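PDB 4E4U: mandalate racemase/muconate lactonizing enzyme from Unidentified, which probably acts as an enolase-superfamily enzyme of the mandelate racemase/muconate lactonizing type, though its substrate is not established. Local coordinates for residues L88-W102 against L281-K293. Numbering follows the deposited sequence.
Sequences LTMMGVVSGLEMACW and LNVARVGGLLEAK
The carboxylate of E98 faces the first turn of helix 289-301 and takes one backbone N-H on each oxygen: OE1 accepts from L289 N (2.7 Å) and OE2 from L290 N (2.9 Å), both on the syn side. The second bond is nearly straight (169°) and lies closer to the carboxylate plane. Glutamate suits this buried place, since its two oxygens match two adjacent N-H groups and its charge would probably be favoured by the helix N-terminus. With CG anti to the backbone N (chi1 -170°) and a bend at chi2, the chain reaches across to that turn. G288, at the N-cap, has no side chain and leaves E98 OE1 room to come within 3.3 Å of its CA. W102 NE1 adds a weak bond to OE2, its ring edge turned to the carboxylate, while W102 CD1 comes close to L289 CB. One turn back, S95 OG accepts from G287 N (2.8 Å) and donates to M91 O, so a small hydroxyl serves both backbones; G92 CA makes a CA-H...O contact with A284 O (3.4 Å). M99 lays CE against A284 CB (3.9 Å). The L88 and R285 side chains cross at a slant, CD1 of L88 lying 3.6 Å from R285 NE, which a water links to L88 O; R285 NH1 binds E259 O. The contact thus joins N-terminal-domain helix 88-109 to the barrel where strand 278-279 leads into helix 289-301, with helices 70-79 and 263-272 both packing on M91.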
ATOM      1  N   LEU A  88      -9.118 -25.805  15.740  1.00 10.73           N
ATOM      2  CA  LEU A  88      -7.808 -26.445  15.833  1.00 10.67           C
ATOM      3  C   LEU A  88      -7.883 -27.936  16.203  1.00 10.48           C
ATOM      4  O   LEU A  88      -7.193 -28.766  15.609  1.00 11.11           O
ATOM      5  CB  LEU A  88      -6.942 -25.690  16.842  1.00 11.11           C
ATOM      6  CG  LEU A  88      -5.490 -26.145  16.978  1.00 11.21           C
ATOM      7  CD1 LEU A  88      -4.697 -25.866  15.704  1.00 12.19           C
ATOM      8  CD2 LEU A  88      -4.854 -25.456  18.164  1.00 12.26           C
ATOM      9  N   THR A  89      -8.716 -28.282  17.178  1.00 10.96           N
ATOM     10  CA  THR A  89      -8.827 -29.683  17.571  1.00 11.09           C
ATOM     11  C   THR A  89      -9.481 -30.502  16.467  1.00 10.71           C
ATOM     12  O   THR A  89      -9.024 -31.608  16.163  1.00 11.15           O
ATOM     13  CB  THR A  89      -9.576 -29.852  18.909  1.00 12.09           C
ATOM     14  OG1 THR A  89      -8.826 -29.219  19.952  1.00 13.06           O
ATOM     15  CG2 THR A  89      -9.762 -31.320  19.252  1.00 13.06           C
ATOM     16  N   MET A  90     -10.523 -29.955  15.842  1.00 10.64           N
ATOM     17  CA  MET A  90     -11.194 -30.668  14.753  1.00 10.21           C
ATOM     18  C   MET A  90     -10.221 -30.925  13.616  1.00 10.00           C
ATOM     19  O   MET A  90     -10.224 -31.998  13.021  1.00 11.03           O
ATOM     20  CB  MET A  90     -12.391 -29.872  14.234  1.00 10.38           C
ATOM     21  CG  MET A  90     -13.019 -30.458  12.969  1.00 10.95           C
ATOM     22  SD  MET A  90     -13.641 -32.147  13.170  1.00 11.25           S
ATOM     23  CE  MET A  90     -15.378 -31.808  13.452  1.00 11.49           C
ATOM     24  N   MET A  91      -9.377 -29.947  13.312  1.00  9.73           N
ATOM     25  CA  MET A  91      -8.420 -30.130  12.237  1.00  9.72           C
ATOM     26  C   MET A  91      -7.402 -31.220  12.560  1.00  9.79           C
ATOM     27  O   MET A  91      -7.031 -32.000  11.683  1.00 10.40           O
ATOM     28  CB  MET A  91      -7.755 -28.813  11.875  1.00 10.24           C
ATOM     29  CG  MET A  91      -8.698 -27.824  11.190  1.00 11.20           C
ATOM     30  SD  MET A  91      -9.336 -28.381   9.593  1.00 12.19           S
ATOM     31  CE  MET A  91     -10.913 -29.113  10.026  1.00 12.42           C
ATOM     32  N   GLY A  92      -6.954 -31.297  13.813  1.00  9.75           N
ATOM     33  CA  GLY A  92      -6.102 -32.405  14.221  1.00 10.70           C
ATOM     34  C   GLY A  92      -6.793 -33.746  14.037  1.00 10.59           C
ATOM     35  O   GLY A  92      -6.219 -34.691  13.491  1.00 11.28           O
ATOM     36  N   VAL A  93      -8.041 -33.836  14.480  1.00 10.54           N
ATOM     37  CA  VAL A  93      -8.789 -35.082  14.356  1.00 11.38           C
ATOM     38  C   VAL A  93      -8.973 -35.491  12.901  1.00 10.96           C
ATOM     39  O   VAL A  93      -8.705 -36.641  12.529  1.00 11.45           O
ATOM     40  CB  VAL A  93     -10.157 -34.999  15.056  1.00 11.65           C
ATOM     41  CG1 VAL A  93     -10.969 -36.267  14.809  1.00 12.11           C
ATOM     42  CG2 VAL A  93      -9.967 -34.766  16.545  1.00 12.85           C
ATOM     43  N   VAL A  94      -9.419 -34.562  12.064  1.00 10.29           N
ATOM     44  CA  VAL A  94      -9.624 -34.920  10.667  1.00 10.67           C
ATOM     45  C   VAL A  94      -8.308 -35.258   9.969  1.00 10.32           C
ATOM     46  O   VAL A  94      -8.297 -36.069   9.048  1.00 11.09           O
ATOM     47  CB  VAL A  94     -10.448 -33.872   9.878  1.00 11.61           C
ATOM     48  CG1 VAL A  94      -9.582 -32.704   9.431  1.00 12.83           C
ATOM     49  CG2 VAL A  94     -11.120 -34.544   8.684  1.00 12.74           C
ATOM     50  N   SER A  95      -7.197 -34.671  10.415  1.00  9.93           N
ATOM     51  CA  SER A  95      -5.896 -35.003   9.832  1.00  9.99           C
ATOM     52  C   SER A  95      -5.609 -36.493   9.997  1.00 10.49           C
ATOM     53  O   SER A  95      -5.146 -37.157   9.068  1.00 11.24           O
ATOM     54  CB  SER A  95      -4.775 -34.221  10.508  1.00 10.22           C
ATOM     55  OG  SER A  95      -4.919 -32.830  10.331  1.00 10.70           O
ATOM     56  N   GLY A  96      -5.876 -37.015  11.191  1.00 10.88           N
ATOM     57  CA  GLY A  96      -5.632 -38.419  11.471  1.00 11.27           C
ATOM     58  C   GLY A  96      -6.550 -39.307  10.661  1.00 11.33           C
ATOM     59  O   GLY A  96      -6.119 -40.309  10.092  1.00 11.54           O
ATOM     60  N   LEU A  97      -7.832 -38.951  10.615  1.00 11.14           N
ATOM     61  CA  LEU A  97      -8.794 -39.736   9.850  1.00 11.21           C
ATOM     62  C   LEU A  97      -8.457 -39.715   8.362  1.00 11.34           C
ATOM     63  O   LEU A  97      -8.522 -40.745   7.687  1.00 11.90           O
ATOM     64  CB  LEU A  97     -10.212 -39.219  10.076  1.00 12.27           C
ATOM     65  CG  LEU A  97     -10.772 -39.282  11.500  1.00 13.74           C
ATOM     66  CD1 LEU A  97     -12.144 -38.623  11.555  1.00 14.96           C
ATOM     67  CD2 LEU A  97     -10.840 -40.718  11.995  1.00 14.87           C
ATOM     68  N   GLU A  98      -8.082 -38.544   7.856  1.00 10.58           N
ATOM     69  CA  GLU A  98      -7.805 -38.387   6.436  1.00 10.90           C
ATOM     70  C   GLU A  98      -6.549 -39.158   6.021  1.00 11.65           C
ATOM     71  O   GLU A  98      -6.523 -39.800   4.966  1.00 11.36           O
ATOM     72  CB  GLU A  98      -7.691 -36.900   6.086  1.00 11.49           C
ATOM     73  CG  GLU A  98      -7.647 -36.594   4.595  1.00 11.55           C
ATOM     74  CD  GLU A  98      -6.238 -36.377   4.090  1.00 12.49           C
ATOM     75  OE1 GLU A  98      -5.300 -36.862   4.759  1.00 12.84           O
ATOM     76  OE2 GLU A  98      -6.060 -35.731   3.028  1.00 12.04           O
ATOM     77  N   MET A  99      -5.501 -39.115   6.839  1.00 11.10           N
ATOM     78  CA  MET A  99      -4.282 -39.814   6.442  1.00 11.32           C
ATOM     79  C   MET A  99      -4.490 -41.330   6.501  1.00 11.60           C
ATOM     80  O   MET A  99      -3.901 -42.069   5.711  1.00 11.45           O
ATOM     81  CB  MET A  99      -3.053 -39.363   7.248  1.00 12.31           C
ATOM     82  CG  MET A  99      -3.008 -39.876   8.679  1.00 12.07           C
ATOM     83  SD  MET A  99      -1.514 -39.377   9.570  1.00 12.49           S
ATOM     84  CE  MET A  99      -1.787 -37.615   9.769  1.00 12.83           C
ATOM     85  N   ALA A 100      -5.351 -41.790   7.414  1.00 11.61           N
ATOM     86  CA  ALA A 100      -5.736 -43.203   7.457  1.00 12.05           C
ATOM     87  C   ALA A 100      -6.497 -43.574   6.185  1.00 11.72           C
ATOM     88  O   ALA A 100      -6.321 -44.663   5.648  1.00 12.52           O
ATOM     89  CB  ALA A 100      -6.563 -43.508   8.693  1.00 13.00           C
ATOM     90  N   CYS A 101      -7.326 -42.658   5.691  1.00 11.61           N
ATOM     91  CA  CYS A 101      -7.977 -42.862   4.398  1.00 11.74           C
ATOM     92  C   CYS A 101      -6.950 -42.983   3.273  1.00 11.76           C
ATOM     93  O   CYS A 101      -7.076 -43.862   2.425  1.00 12.25           O
ATOM     94  CB  CYS A 101      -8.989 -41.748   4.091  1.00 12.08           C
ATOM     95  SG  CYS A 101     -10.477 -41.815   5.114  1.00 13.84           S
ATOM     96  N   TRP A 102      -5.934 -42.122   3.265  1.00 11.79           N
ATOM     97  CA  TRP A 102      -4.874 -42.239   2.257  1.00 11.39           C
ATOM     98  C   TRP A 102      -4.128 -43.569   2.349  1.00 11.86           C
ATOM     99  O   TRP A 102      -3.762 -44.152   1.328  1.00 12.54           O
ATOM    100  CB  TRP A 102      -3.893 -41.063   2.323  1.00 11.30           C
ATOM    101  CG  TRP A 102      -4.402 -39.843   1.602  1.00 11.51           C
ATOM    102  CD1 TRP A 102      -4.901 -38.706   2.163  1.00 11.72           C
ATOM    103  CD2 TRP A 102      -4.493 -39.671   0.184  1.00 11.68           C
ATOM    104  NE1 TRP A 102      -5.278 -37.818   1.179  1.00 12.02           N
ATOM    105  CE2 TRP A 102      -5.042 -38.387  -0.052  1.00 12.21           C
ATOM    106  CE3 TRP A 102      -4.153 -40.457  -0.924  1.00 12.45           C
ATOM    107  CZ2 TRP A 102      -5.255 -37.886  -1.336  1.00 13.17           C
ATOM    108  CZ3 TRP A 102      -4.369 -39.963  -2.197  1.00 14.07           C
ATOM    109  CH2 TRP A 102      -4.914 -38.690  -2.393  1.00 14.25           C
ATOM    110  N   LEU A 281       4.538 -27.044   8.689  1.00 11.09           N
ATOM    111  CA  LEU A 281       3.274 -27.732   8.877  1.00 10.60           C
ATOM    112  C   LEU A 281       3.498 -29.087   9.554  1.00 10.42           C
ATOM    113  O   LEU A 281       4.512 -29.760   9.320  1.00 11.46           O
ATOM    114  CB  LEU A 281       2.578 -27.905   7.521  1.00 12.32           C
ATOM    115  CG  LEU A 281       3.290 -28.768   6.470  1.00 13.49           C
ATOM    116  CD1 LEU A 281       2.931 -30.249   6.575  1.00 15.83           C
ATOM    117  CD2 LEU A 281       2.987 -28.263   5.069  1.00 15.31           C
ATOM    118  N   ASN A 282       2.546 -29.484  10.390  1.00 10.44           N
ATOM    119  CA  ASN A 282       2.487 -30.849  10.886  1.00 10.56           C
ATOM    120  C   ASN A 282       1.295 -31.502  10.198  1.00 10.31           C
ATOM    121  O   ASN A 282       0.157 -31.016  10.325  1.00 10.43           O
ATOM    122  CB  ASN A 282       2.352 -30.879  12.407  1.00 11.78           C
ATOM    123  CG  ASN A 282       2.432 -32.285  12.966  1.00 11.67           C
ATOM    124  OD1 ASN A 282       1.717 -33.187  12.517  1.00 13.37           O
ATOM    125  ND2 ASN A 282       3.295 -32.481  13.956  1.00 12.35           N
ATOM    126  N   VAL A 283       1.553 -32.579   9.463  0.68 10.49           N
ATOM    127  CA  VAL A 283       0.508 -33.220   8.657  0.68 10.71           C
ATOM    128  C   VAL A 283      -0.633 -33.764   9.503  0.68 11.49           C
ATOM    129  O   VAL A 283      -1.734 -33.973   8.997  0.68 12.78           O
ATOM    130  CB  VAL A 283       1.053 -34.350   7.743  0.68 11.64           C
ATOM    131  CG1 VAL A 283       2.035 -33.792   6.734  0.68 13.01           C
ATOM    132  CG2 VAL A 283       1.702 -35.464   8.567  0.68 11.69           C
ATOM    133  N   ALA A 284      -0.360 -33.997  10.786  1.00 11.01           N
ATOM    134  CA  ALA A 284      -1.370 -34.489  11.726  1.00 11.34           C
ATOM    135  C   ALA A 284      -2.172 -33.366  12.401  1.00 11.02           C
ATOM    136  O   ALA A 284      -3.034 -33.630  13.236  1.00 10.51           O
ATOM    137  CB  ALA A 284      -0.724 -35.399  12.766  1.00 11.64           C
ATOM    138  N   ARG A 285      -1.889 -32.119  12.028  1.00 10.55           N
ATOM    139  CA  ARG A 285      -2.636 -30.956  12.522  1.00 10.13           C
ATOM    140  C   ARG A 285      -3.314 -30.140  11.421  1.00  9.96           C
ATOM    141  O   ARG A 285      -4.382 -29.567  11.647  1.00 11.02           O
ATOM    142  CB  ARG A 285      -1.717 -30.026  13.334  1.00 10.69           C
ATOM    143  CG  ARG A 285      -2.256 -28.606  13.525  1.00 10.83           C
ATOM    144  CD  ARG A 285      -1.494 -27.870  14.597  1.00 10.50           C
ATOM    145  NE  ARG A 285      -2.002 -28.212  15.920  1.00 11.10           N
ATOM    146  CZ  ARG A 285      -1.339 -28.057  17.062  1.00 11.28           C
ATOM    147  NH1 ARG A 285      -0.087 -27.603  17.072  1.00 11.34           N
ATOM    148  NH2 ARG A 285      -1.938 -28.368  18.203  1.00 12.08           N
ATOM    149  N   VAL A 286      -2.701 -30.056  10.240  1.00 10.35           N
ATOM    150  CA  VAL A 286      -3.163 -29.069   9.257  1.00 10.18           C
ATOM    151  C   VAL A 286      -4.438 -29.424   8.505  1.00 10.22           C
ATOM    152  O   VAL A 286      -5.015 -28.561   7.844  1.00 10.87           O
ATOM    153  CB  VAL A 286      -2.063 -28.683   8.220  1.00 10.74           C
ATOM    154  CG1 VAL A 286      -0.876 -28.048   8.914  1.00 11.32           C
ATOM    155  CG2 VAL A 286      -1.652 -29.883   7.372  1.00 11.53           C
ATOM    156  N   GLY A 287      -4.868 -30.679   8.598  1.00 10.69           N
ATOM    157  CA  GLY A 287      -6.056 -31.126   7.894  1.00 11.30           C
ATOM    158  C   GLY A 287      -5.868 -32.404   7.096  1.00 11.88           C
ATOM    159  O   GLY A 287      -6.814 -32.875   6.450  1.00 12.78           O
ATOM    160  N   GLY A 288      -4.662 -32.972   7.140  1.00 11.40           N
ATOM    161  CA  GLY A 288      -4.374 -34.220   6.448  1.00 12.03           C
ATOM    162  C   GLY A 288      -3.423 -34.030   5.283  1.00 11.34           C
ATOM    163  O   GLY A 288      -2.869 -32.944   5.094  1.00 11.76           O
ATOM    164  N   LEU A 289      -3.226 -35.083   4.497  1.00 10.95           N
ATOM    165  CA  LEU A 289      -2.233 -35.055   3.428  1.00 10.90           C
ATOM    166  C   LEU A 289      -2.624 -34.185   2.239  1.00 11.26           C
ATOM    167  O   LEU A 289      -1.780 -33.489   1.683  1.00 10.83           O
ATOM    168  CB  LEU A 289      -1.913 -36.473   2.965  1.00 12.13           C
ATOM    169  CG  LEU A 289      -0.975 -37.219   3.910  1.00 14.09           C
ATOM    170  CD1 LEU A 289      -0.916 -38.692   3.548  1.00 14.97           C
ATOM    171  CD2 LEU A 289       0.424 -36.610   3.848  1.00 17.01           C
ATOM    172  N   LEU A 290      -3.886 -34.217   1.831  1.00 11.24           N
ATOM    173  CA  LEU A 290      -4.286 -33.358   0.721  1.00 10.75           C
ATOM    174  C   LEU A 290      -4.208 -31.886   1.126  1.00 11.22           C
ATOM    175  O   LEU A 290      -3.686 -31.062   0.375  1.00 10.61           O
ATOM    176  CB  LEU A 290      -5.672 -33.724   0.190  1.00 11.83           C
ATOM    177  CG  LEU A 290      -6.129 -32.865  -0.994  1.00 13.23           C
ATOM    178  CD1 LEU A 290      -5.140 -32.948  -2.149  1.00 15.81           C
ATOM    179  CD2 LEU A 290      -7.531 -33.248  -1.445  1.00 14.06           C
ATOM    180  N   GLU A 291      -4.699 -31.556   2.319  1.00 10.63           N
ATOM    181  CA  GLU A 291      -4.578 -30.186   2.798  1.00 10.76           C
ATOM    182  C   GLU A 291      -3.104 -29.772   2.927  1.00 10.10           C
ATOM    183  O   GLU A 291      -2.738 -28.642   2.601  1.00 10.56           O
ATOM    184  CB  GLU A 291      -5.340 -29.997   4.112  1.00 12.18           C
ATOM    185  CG  GLU A 291      -5.487 -28.544   4.550  1.00 11.96           C
ATOM    186  CD  GLU A 291      -6.528 -27.743   3.775  1.00 12.03           C
ATOM    187  OE1 GLU A 291      -7.142 -28.247   2.800  1.00 12.82           O
ATOM    188  OE2 GLU A 291      -6.746 -26.588   4.172  1.00 12.48           O
ATOM    189  N   ALA A 292      -2.249 -30.690   3.374  1.00  9.77           N
ATOM    190  CA  ALA A 292      -0.818 -30.389   3.447  1.00  9.82           C
ATOM    191  C   ALA A 292      -0.218 -30.148   2.057  1.00 10.35           C
ATOM    192  O   ALA A 292       0.602 -29.257   1.875  1.00 10.75           O
ATOM    193  CB  ALA A 292      -0.070 -31.502   4.186  1.00 10.99           C
ATOM    194  N   LYS A 293      -0.640 -30.939   1.076  1.00 10.12           N
ATOM    195  CA  LYS A 293      -0.221 -30.725  -0.308  1.00 10.44           C
ATOM    196  C   LYS A 293      -0.655 -29.341  -0.793  1.00  9.69           C
ATOM    197  O   LYS A 293       0.098 -28.648  -1.486  1.00 10.38           O
ATOM    198  CB  LYS A 293      -0.806 -31.814  -1.211  1.00 11.89           C
ATOM    199  CG  LYS A 293      -0.369 -31.747  -2.665  1.00 12.91           C
ATOM    200  CD  LYS A 293       1.031 -32.301  -2.843  1.00 14.21           C
ATOM    201  CE  LYS A 293       1.499 -32.145  -4.275  1.00 14.95           C
ATOM    202  NZ  LYS A 293       2.840 -32.752  -4.491  1.00 14.75           N
TER
HETATM  203  O   HOH W   1      -4.476 -29.524  16.354  1.00 13.41           O
HETATM  204  O   HOH W   2      -6.779 -33.173   3.647  1.00 12.71           O